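Local coordinates for protein uridylate-specific endoribonuclease nsp11 (Prrsv 16244b, PDB 5EYI) that probably cleaves RNA at uridylates, degrading viral 5'-polyuridine RNA and so keeping host double-stranded RNA sensors from being triggered, at residues Phe17-Asp22 with Pro35-Val40; Arg51-Leu56 with Thr90-Gly95. The protein carries 1 engineered substitution. All blocks are in the same frame, centred on the assembly; numbering follows the deposited sequence.

Contact 1 (Phe17-Asp22 with Pro35-Val40); sequences FYFSPD and PHWPVV
Phe19 sets the edge of its ring against one face of the Trp37 indole, a T-shaped pair with the planes at 76° and the ring centroids 5.0 Å apart. The pair sits at the outer margin of the N-terminal domain of nsp11, where the residues around strand 19-20 meet the start of strand 39-41. Phe19 CD2 and CE2 do the touching, over the six-membered half of the indole. The chi1 of Phe19, -80°, places CG anti to its own carbonyl carbon, and the ring reaches across to the tryptophan. Nearer the interior, Phe17 packs against the proline ring of Pro38 and the backbone of Val39: Phe17 CD2 lies 3.6 Å from Pro38 CB, and Val39 N stands at the edge of the Phe17 ring.

Two direct hydrogen bonds converge on Val40: one joins the backbones, the other comes from the Ser20 side chain. Val40 N-H donates to Phe19 O at 3.0 Å, almost straight at 161°, and the Val40 carbonyl accepts the hydroxyl of Ser20, with Ser20 OG 2.6 Å from Val40 O. Closer to the aromatic pair, one water bridges the segments by donating to Pro38 O and accepting from Tyr18 N.

Outside this shell, Leu52 of strand 51-55 is touched by both Phe17 and Val40, while Phe26 touches Ser20 and Val40. Asp22 turns its carboxylate to Thr41 and Thr42, which ties the end of 17-22 to the residues that follow Val40. Ser20 is fixed by an ST turn: while OG donates to Val40 O, it accepts from Leu23 N and, closing the turn, from Asp22 N, with Asp22 N 3.2 Å from Ser20 OG.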
ATOM      1  N   PHE A  17     -20.420  -1.837 -19.708  1.00 21.61           N
ATOM      2  CA  PHE A  17     -21.319  -2.628 -20.537  1.00 20.83           C
ATOM      3  C   PHE A  17     -22.121  -3.579 -19.659  1.00 21.31           C
ATOM      4  O   PHE A  17     -21.545  -4.373 -18.887  1.00 21.74           O
ATOM      5  CB  PHE A  17     -20.529  -3.389 -21.603  1.00 20.42           C
ATOM      6  CG  PHE A  17     -19.832  -2.498 -22.579  1.00 19.90           C
ATOM      7  CD1 PHE A  17     -18.597  -1.937 -22.271  1.00 19.96           C
ATOM      8  CD2 PHE A  17     -20.418  -2.190 -23.803  1.00 20.78           C
ATOM      9  CE1 PHE A  17     -17.957  -1.097 -23.166  1.00 20.12           C
ATOM     10  CE2 PHE A  17     -19.772  -1.356 -24.712  1.00 20.15           C
ATOM     11  CZ  PHE A  17     -18.542  -0.812 -24.391  1.00 20.26           C
ATOM     12  N   TYR A  18     -23.446  -3.457 -19.747  1.00 20.60           N
ATOM     13  CA  TYR A  18     -24.380  -4.287 -18.990  1.00 21.26           C
ATOM     14  C   TYR A  18     -25.377  -5.032 -19.874  1.00 21.09           C
ATOM     15  O   TYR A  18     -25.748  -6.159 -19.558  1.00 20.98           O
ATOM     16  CB  TYR A  18     -25.151  -3.433 -17.974  1.00 22.01           C
ATOM     17  CG  TYR A  18     -24.270  -2.726 -16.974  1.00 23.26           C
ATOM     18  CD1 TYR A  18     -23.595  -1.565 -17.325  1.00 24.12           C
ATOM     19  CD2 TYR A  18     -24.109  -3.215 -15.669  1.00 24.37           C
ATOM     20  CE1 TYR A  18     -22.786  -0.907 -16.419  1.00 25.37           C
ATOM     21  CE2 TYR A  18     -23.297  -2.558 -14.753  1.00 24.85           C
ATOM     22  CZ  TYR A  18     -22.645  -1.403 -15.139  1.00 25.88           C
ATOM     23  OH  TYR A  18     -21.826  -0.728 -14.269  1.00 30.15           O
ATOM     24  N   PHE A  19     -25.845  -4.395 -20.946  1.00 21.03           N
ATOM     25  CA  PHE A  19     -26.797  -5.022 -21.862  1.00 21.40           C
ATOM     26  C   PHE A  19     -26.100  -5.917 -22.875  1.00 21.07           C
ATOM     27  O   PHE A  19     -24.997  -5.623 -23.307  1.00 19.86           O
ATOM     28  CB  PHE A  19     -27.629  -3.968 -22.621  1.00 22.40           C
ATOM     29  CG  PHE A  19     -28.778  -3.401 -21.827  1.00 22.70           C
ATOM     30  CD1 PHE A  19     -29.751  -4.237 -21.284  1.00 22.75           C
ATOM     31  CD2 PHE A  19     -28.908  -2.030 -21.647  1.00 23.58           C
ATOM     32  CE1 PHE A  19     -30.811  -3.723 -20.555  1.00 22.96           C
ATOM     33  CE2 PHE A  19     -29.978  -1.509 -20.922  1.00 23.67           C
ATOM     34  CZ  PHE A  19     -30.923  -2.357 -20.376  1.00 23.06           C
ATOM     35  N   SER A  20     -26.769  -7.003 -23.253  1.00 21.74           N
ATOM     36  CA  SER A  20     -26.341  -7.843 -24.353  1.00 21.80           C
ATOM     37  C   SER A  20     -27.550  -8.343 -25.120  1.00 23.36           C
ATOM     38  O   SER A  20     -28.513  -8.811 -24.509  1.00 23.76           O
ATOM     39  CB  SER A  20     -25.573  -9.058 -23.850  1.00 21.62           C
ATOM     40  OG  SER A  20     -25.101  -9.813 -24.951  1.00 19.70           O
ATOM     41  N   PRO A  21     -27.500  -8.280 -26.463  1.00 24.54           N
ATOM     42  CA  PRO A  21     -28.549  -8.954 -27.216  1.00 25.66           C
ATOM     43  C   PRO A  21     -28.433 -10.481 -27.193  1.00 26.38           C
ATOM     44  O   PRO A  21     -29.453 -11.143 -27.327  1.00 26.84           O
ATOM     45  CB  PRO A  21     -28.366  -8.412 -28.635  1.00 25.74           C
ATOM     46  CG  PRO A  21     -26.928  -8.057 -28.710  1.00 25.63           C
ATOM     47  CD  PRO A  21     -26.532  -7.609 -27.343  1.00 24.53           C
ATOM     48  N   ASP A  22     -27.226 -11.024 -26.998  1.00 27.15           N
ATOM     49  CA  ASP A  22     -26.964 -12.464 -27.208  1.00 27.82           C
ATOM     50  C   ASP A  22     -26.445 -13.272 -26.011  1.00 26.77           C
ATOM     51  O   ASP A  22     -26.678 -14.464 -25.957  1.00 28.68           O
ATOM     52  CB  ASP A  22     -26.010 -12.665 -28.407  1.00 29.00           C
ATOM     53  CG  ASP A  22     -24.684 -11.903 -28.263  1.00 30.32           C
ATOM     54  OD1 ASP A  22     -24.715 -10.691 -27.963  1.00 31.14           O
ATOM     55  OD2 ASP A  22     -23.611 -12.509 -28.480  1.00 30.88           O
ATOM     56  N   PRO A  35     -28.411  -0.747 -31.340  1.00 28.45           N
ATOM     57  CA  PRO A  35     -27.749   0.446 -31.898  1.00 28.36           C
ATOM     58  C   PRO A  35     -27.707   1.669 -30.971  1.00 28.15           C
ATOM     59  O   PRO A  35     -26.954   2.601 -31.241  1.00 28.12           O
ATOM     60  CB  PRO A  35     -28.589   0.764 -33.148  1.00 28.39           C
ATOM     61  CG  PRO A  35     -29.183  -0.541 -33.537  1.00 28.62           C
ATOM     62  CD  PRO A  35     -29.490  -1.219 -32.233  1.00 28.68           C
ATOM     63  N   HIS A  36     -28.490   1.661 -29.895  1.00 28.37           N
ATOM     64  CA  HIS A  36     -28.635   2.821 -29.015  1.00 28.94           C
ATOM     65  C   HIS A  36     -28.125   2.617 -27.585  1.00 27.43           C
ATOM     66  O   HIS A  36     -28.278   3.509 -26.753  1.00 27.32           O
ATOM     67  CB  HIS A  36     -30.107   3.224 -29.017  1.00 29.94           C
ATOM     68  CG  HIS A  36     -30.657   3.409 -30.398  1.00 31.61           C
ATOM     69  ND1 HIS A  36     -31.622   2.583 -30.934  1.00 32.47           N
ATOM     70  CD2 HIS A  36     -30.326   4.286 -31.374  1.00 31.57           C
ATOM     71  CE1 HIS A  36     -31.893   2.970 -32.168  1.00 31.78           C
ATOM     72  NE2 HIS A  36     -31.116   3.997 -32.461  1.00 31.84           N
ATOM     73  N   TRP A  37     -27.499   1.467 -27.314  1.00 25.92           N
ATOM     74  CA  TRP A  37     -26.954   1.140 -25.988  1.00 24.82           C
ATOM     75  C   TRP A  37     -25.552   0.572 -26.121  1.00 24.01           C
ATOM     76  O   TRP A  37     -25.255  -0.085 -27.109  1.00 24.75           O
ATOM     77  CB  TRP A  37     -27.851   0.107 -25.308  1.00 24.78           C
ATOM     78  CG  TRP A  37     -29.111   0.694 -24.830  1.00 24.82           C
ATOM     79  CD1 TRP A  37     -30.286   0.774 -25.505  1.00 24.64           C
ATOM     80  CD2 TRP A  37     -29.325   1.325 -23.567  1.00 25.43           C
ATOM     81  NE1 TRP A  37     -31.227   1.404 -24.742  1.00 24.97           N
ATOM     82  CE2 TRP A  37     -30.665   1.757 -23.543  1.00 24.87           C
ATOM     83  CE3 TRP A  37     -28.510   1.568 -22.448  1.00 25.62           C
ATOM     84  CZ2 TRP A  37     -31.217   2.421 -22.453  1.00 24.93           C
ATOM     85  CZ3 TRP A  37     -29.059   2.217 -21.356  1.00 26.04           C
ATOM     86  CH2 TRP A  37     -30.405   2.637 -21.365  1.00 25.77           C
ATOM     87  N   PRO A  38     -24.674   0.820 -25.135  1.00 23.95           N
ATOM     88  CA  PRO A  38     -23.447   0.017 -25.123  1.00 23.48           C
ATOM     89  C   PRO A  38     -23.801  -1.460 -24.926  1.00 23.53           C
ATOM     90  O   PRO A  38     -24.558  -1.792 -24.007  1.00 23.39           O
ATOM     91  CB  PRO A  38     -22.665   0.561 -23.917  1.00 23.60           C
ATOM     92  CG  PRO A  38     -23.284   1.880 -23.607  1.00 23.49           C
ATOM     93  CD  PRO A  38     -24.721   1.771 -24.011  1.00 23.33           C
ATOM     94  N   VAL A  39     -23.299  -2.331 -25.794  1.00 23.14           N
ATOM     95  CA  VAL A  39     -23.638  -3.752 -25.703  1.00 22.84           C
ATOM     96  C   VAL A  39     -22.384  -4.624 -25.649  1.00 22.22           C
ATOM     97  O   VAL A  39     -21.431  -4.397 -26.374  1.00 21.76           O
ATOM     98  CB  VAL A  39     -24.577  -4.206 -26.847  1.00 23.30           C
ATOM     99  CG1 VAL A  39     -25.995  -3.702 -26.603  1.00 23.29           C
ATOM    100  CG2 VAL A  39     -24.064  -3.752 -28.208  1.00 23.47           C
ATOM    101  N   VAL A  40     -22.401  -5.605 -24.753  1.00 21.84           N
ATOM    102  CA  VAL A  40     -21.379  -6.633 -24.695  1.00 22.04           C
ATOM    103  C   VAL A  40     -21.952  -7.811 -25.468  1.00 22.45           C
ATOM    104  O   VAL A  40     -23.125  -8.159 -25.306  1.00 22.33           O
ATOM    105  CB  VAL A  40     -20.960  -7.006 -23.250  1.00 22.31           C
ATOM    106  CG1 VAL A  40     -22.143  -7.422 -22.378  1.00 22.24           C
ATOM    107  CG2 VAL A  40     -19.897  -8.104 -23.272  1.00 22.55           C
TER
HETATM  108  O   HOH W   1     -24.975  -1.593 -21.327  1.00 23.43           O

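Contact 2 (Arg51-Leu56 with Thr90-Gly95)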
ATOM      1  N   ARG A  51     -19.872  -0.992 -28.562  1.00 24.13           N
ATOM      2  CA  ARG A  51     -19.955  -2.416 -28.316  1.00 23.40           C
ATOM      3  C   ARG A  51     -18.651  -2.970 -27.797  1.00 21.93           C
ATOM      4  O   ARG A  51     -17.576  -2.493 -28.152  1.00 22.03           O
ATOM      5  CB  ARG A  51     -20.395  -3.166 -29.583  1.00 24.66           C
ATOM      6  CG  ARG A  51     -19.451  -3.027 -30.763  1.00 25.01           C
ATOM      7  CD  ARG A  51     -19.928  -3.831 -31.969  1.00 25.90           C
ATOM      8  NE  ARG A  51     -18.927  -3.821 -33.032  1.00 26.48           N
ATOM      9  CZ  ARG A  51     -18.638  -2.790 -33.826  1.00 27.50           C
ATOM     10  NH1 ARG A  51     -19.272  -1.621 -33.714  1.00 28.88           N
ATOM     11  NH2 ARG A  51     -17.695  -2.929 -34.757  1.00 27.83           N
ATOM     12  N   LEU A  52     -18.766  -3.980 -26.949  1.00 20.85           N
ATOM     13  CA  LEU A  52     -17.622  -4.668 -26.384  1.00 20.44           C
ATOM     14  C   LEU A  52     -17.718  -6.070 -26.937  1.00 20.55           C
ATOM     15  O   LEU A  52     -18.592  -6.828 -26.521  1.00 20.09           O
ATOM     16  CB  LEU A  52     -17.696  -4.668 -24.854  1.00 19.84           C
ATOM     17  CG  LEU A  52     -16.531  -5.341 -24.124  1.00 19.80           C
ATOM     18  CD1 LEU A  52     -15.226  -4.609 -24.419  1.00 19.14           C
ATOM     19  CD2 LEU A  52     -16.812  -5.408 -22.627  1.00 19.70           C
ATOM     20  N   VAL A  53     -16.863  -6.401 -27.906  1.00 20.72           N
ATOM     21  CA  VAL A  53     -16.962  -7.689 -28.580  1.00 21.43           C
ATOM     22  C   VAL A  53     -16.022  -8.668 -27.892  1.00 21.54           C
ATOM     23  O   VAL A  53     -14.833  -8.393 -27.770  1.00 21.59           O
ATOM     24  CB  VAL A  53     -16.628  -7.614 -30.090  1.00 22.01           C
ATOM     25  CG1 VAL A  53     -16.763  -8.997 -30.727  1.00 22.33           C
ATOM     26  CG2 VAL A  53     -17.548  -6.624 -30.803  1.00 22.46           C
ATOM     27  N   ALA A  54     -16.579  -9.791 -27.443  1.00 21.61           N
ATOM     28  CA  ALA A  54     -15.816 -10.915 -26.908  1.00 21.68           C
ATOM     29  C   ALA A  54     -15.638 -11.966 -28.002  1.00 21.67           C
ATOM     30  O   ALA A  54     -16.619 -12.440 -28.584  1.00 22.04           O
ATOM     31  CB  ALA A  54     -16.556 -11.527 -25.738  1.00 22.19           C
ATOM     32  N   SER A  55     -14.400 -12.337 -28.284  1.00 21.64           N
ATOM     33  CA  SER A  55     -14.129 -13.256 -29.387  1.00 22.22           C
ATOM     34  C   SER A  55     -13.042 -14.236 -29.023  1.00 23.12           C
ATOM     35  O   SER A  55     -12.153 -13.941 -28.220  1.00 21.92           O
ATOM     36  CB  SER A  55     -13.715 -12.477 -30.637  1.00 22.16           C
ATOM     37  OG  SER A  55     -12.539 -11.719 -30.406  1.00 21.85           O
ATOM     38  N   LEU A  56     -13.101 -15.396 -29.656  1.00 24.12           N
ATOM     39  CA  LEU A  56     -12.134 -16.445 -29.403  1.00 25.24           C
ATOM     40  C   LEU A  56     -10.787 -16.127 -30.041  1.00 25.31           C
ATOM     41  O   LEU A  56      -9.747 -16.582 -29.563  1.00 25.80           O
ATOM     42  CB  LEU A  56     -12.676 -17.777 -29.914  1.00 26.49           C
ATOM     43  CG  LEU A  56     -11.949 -19.011 -29.417  1.00 27.44           C
ATOM     44  CD1 LEU A  56     -11.918 -19.049 -27.887  1.00 28.44           C
ATOM     45  CD2 LEU A  56     -12.653 -20.228 -29.980  1.00 27.72           C
ATOM     46  N   THR A  90     -12.674  -6.498 -27.656  1.00 22.65           N
ATOM     47  CA  THR A  90     -12.488  -5.340 -28.505  1.00 23.98           C
ATOM     48  C   THR A  90     -13.596  -4.337 -28.198  1.00 23.78           C
ATOM     49  O   THR A  90     -14.765  -4.667 -28.281  1.00 23.94           O
ATOM     50  CB  THR A  90     -12.495  -5.732 -29.997  1.00 24.69           C
ATOM     51  OG1 THR A  90     -11.695  -6.906 -30.181  1.00 24.40           O
ATOM     52  CG2 THR A  90     -11.917  -4.604 -30.847  1.00 25.03           C
ATOM     53  N   LYS A  91     -13.209  -3.126 -27.826  1.00 24.81           N
ATOM     54  CA  LYS A  91     -14.154  -2.093 -27.431  1.00 27.33           C
ATOM     55  C   LYS A  91     -14.300  -1.059 -28.538  1.00 28.32           C
ATOM     56  O   LYS A  91     -13.323  -0.420 -28.930  1.00 28.91           O
ATOM     57  CB  LYS A  91     -13.668  -1.411 -26.154  1.00 27.94           C
ATOM     58  CG  LYS A  91     -14.511  -0.236 -25.694  1.00 28.99           C
ATOM     59  CD  LYS A  91     -14.166   0.126 -24.264  1.00 31.18           C
ATOM     60  CE  LYS A  91     -14.760   1.462 -23.852  1.00 33.48           C
ATOM     61  NZ  LYS A  91     -14.634   1.641 -22.376  1.00 34.80           N
ATOM     62  N   PHE A  92     -15.519  -0.888 -29.026  1.00 29.29           N
ATOM     63  CA  PHE A  92     -15.812   0.146 -30.005  1.00 31.50           C
ATOM     64  C   PHE A  92     -16.609   1.236 -29.336  1.00 33.45           C
ATOM     65  O   PHE A  92     -17.605   0.937 -28.690  1.00 32.63           O
ATOM     66  CB  PHE A  92     -16.625  -0.431 -31.151  1.00 31.91           C
ATOM     67  CG  PHE A  92     -15.868  -1.423 -31.974  1.00 31.73           C
ATOM     68  CD1 PHE A  92     -15.177  -1.017 -33.113  1.00 32.67           C
ATOM     69  CD2 PHE A  92     -15.834  -2.760 -31.610  1.00 30.90           C
ATOM     70  CE1 PHE A  92     -14.468  -1.936 -33.877  1.00 32.78           C
ATOM     71  CE2 PHE A  92     -15.131  -3.682 -32.368  1.00 31.91           C
ATOM     72  CZ  PHE A  92     -14.453  -3.273 -33.507  1.00 32.10           C
ATOM     73  N   VAL A  93     -16.162   2.485 -29.471  1.00 35.94           N
ATOM     74  CA  VAL A  93     -16.974   3.640 -29.087  1.00 38.54           C
ATOM     75  C   VAL A  93     -17.201   4.484 -30.349  1.00 39.18           C
ATOM     76  O   VAL A  93     -16.253   4.822 -31.055  1.00 39.81           O
ATOM     77  CB  VAL A  93     -16.386   4.446 -27.886  1.00 39.71           C
ATOM     78  CG1 VAL A  93     -15.800   3.506 -26.837  1.00 39.05           C
ATOM     79  CG2 VAL A  93     -15.356   5.485 -28.314  1.00 41.79           C
ATOM     80  N   LYS A  94     -18.466   4.774 -30.637  1.00 40.84           N
ATOM     81  CA  LYS A  94     -18.888   5.473 -31.856  1.00 43.12           C
ATOM     82  C   LYS A  94     -18.333   4.841 -33.137  1.00 42.89           C
ATOM     83  O   LYS A  94     -17.890   5.540 -34.047  1.00 44.37           O
ATOM     84  CB  LYS A  94     -18.544   6.967 -31.765  1.00 45.36           C
ATOM     85  CG  LYS A  94     -19.343   7.706 -30.693  1.00 48.38           C
ATOM     86  CD  LYS A  94     -19.552   9.174 -31.046  1.00 50.88           C
ATOM     87  CE  LYS A  94     -20.509   9.857 -30.082  1.00 52.07           C
ATOM     88  NZ  LYS A  94     -20.010   9.823 -28.681  1.00 53.18           N
ATOM     89  N   GLY A  95     -18.336   3.508 -33.178  1.00 41.85           N
ATOM     90  CA  GLY A  95     -17.880   2.750 -34.339  1.00 40.87           C
ATOM     91  C   GLY A  95     -16.377   2.529 -34.449  1.00 41.10           C
ATOM     92  O   GLY A  95     -15.946   1.718 -35.274  1.00 41.23           O
TER
HETATM   93  O   HOH W   2     -12.818  -9.136 -29.473  1.00 21.22           O
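Arg51 lays its guanidinium flat on the ring of Phe92, the planes 12° apart, in a stacked cation-pi pair between neighbouring antiparallel strands of the mixed sheet in the N-terminal domain. Arg51 CZ lies 3.7 Å from the centroid of the Phe92 ring, and NH2 hangs over the middle of it. With chi1 at 61°, CG of Arg51 stands between its backbone N and carbonyl carbon, and the extended chain beyond it carries the guanidinium over the ring. The stack leaves the N-H groups to be met from elsewhere: NH2 donates to the side-chain oxygen of Asn44 and NH1 to the carbonyl of Trp48. These bonds hold the charged group in place in a buried setting.

The backbone donors and acceptors are paired off at two hydrogen-bonded positions. Arg51 and Phe92 exchange two bonds, the straighter running from Phe92 N to Arg51 O at 2.8 Å and 178°. Val53 and Thr90 exchange another two, with Val53 N 2.7 Å from Thr90 O and Thr90 N 2.9 Å from Val53 O. Between them Leu52 and Lys91 form the non-hydrogen-bonded pair. Leu52 instead uses its backbone toward the other neighbour, bonding to Thr41 of strand 39-41.

Val53 O has a second partner, a water that also donates to Ser55 OG and hydrogen-bonds with Thr90 OG1. The hydroxyl of Thr90 is engaged as well by that of Ser63, and Ser55 OG by the carbonyl of Arg57. The water oxygen itself stands 2.6 Å from Thr90 OG1.

From the N terminus, the chain first lays down 17-22, passes through strand 27-28 and returns at 35-40, where contact 1 closes a loop of twelve residues. Strand 39-41 then leads on to strand 51-55, which opens contact 2; a longer excursion of 33 residues, including strand 64-67, ends when 90-95 comes back beside it. The two closures therefore stand in series, neither nested nor crossed. They meet through the parallel pairing of strands 39-41 and 51-55, where Val39 O lies 2.8 Å from Leu52 N, a probable hydrogen bond, and Phe17 CE2 packs against the backbone of Arg51 and Leu52. Thus the outlying strand 19-20 is joined stepwise to the mixed sheet and its long strand 85-93.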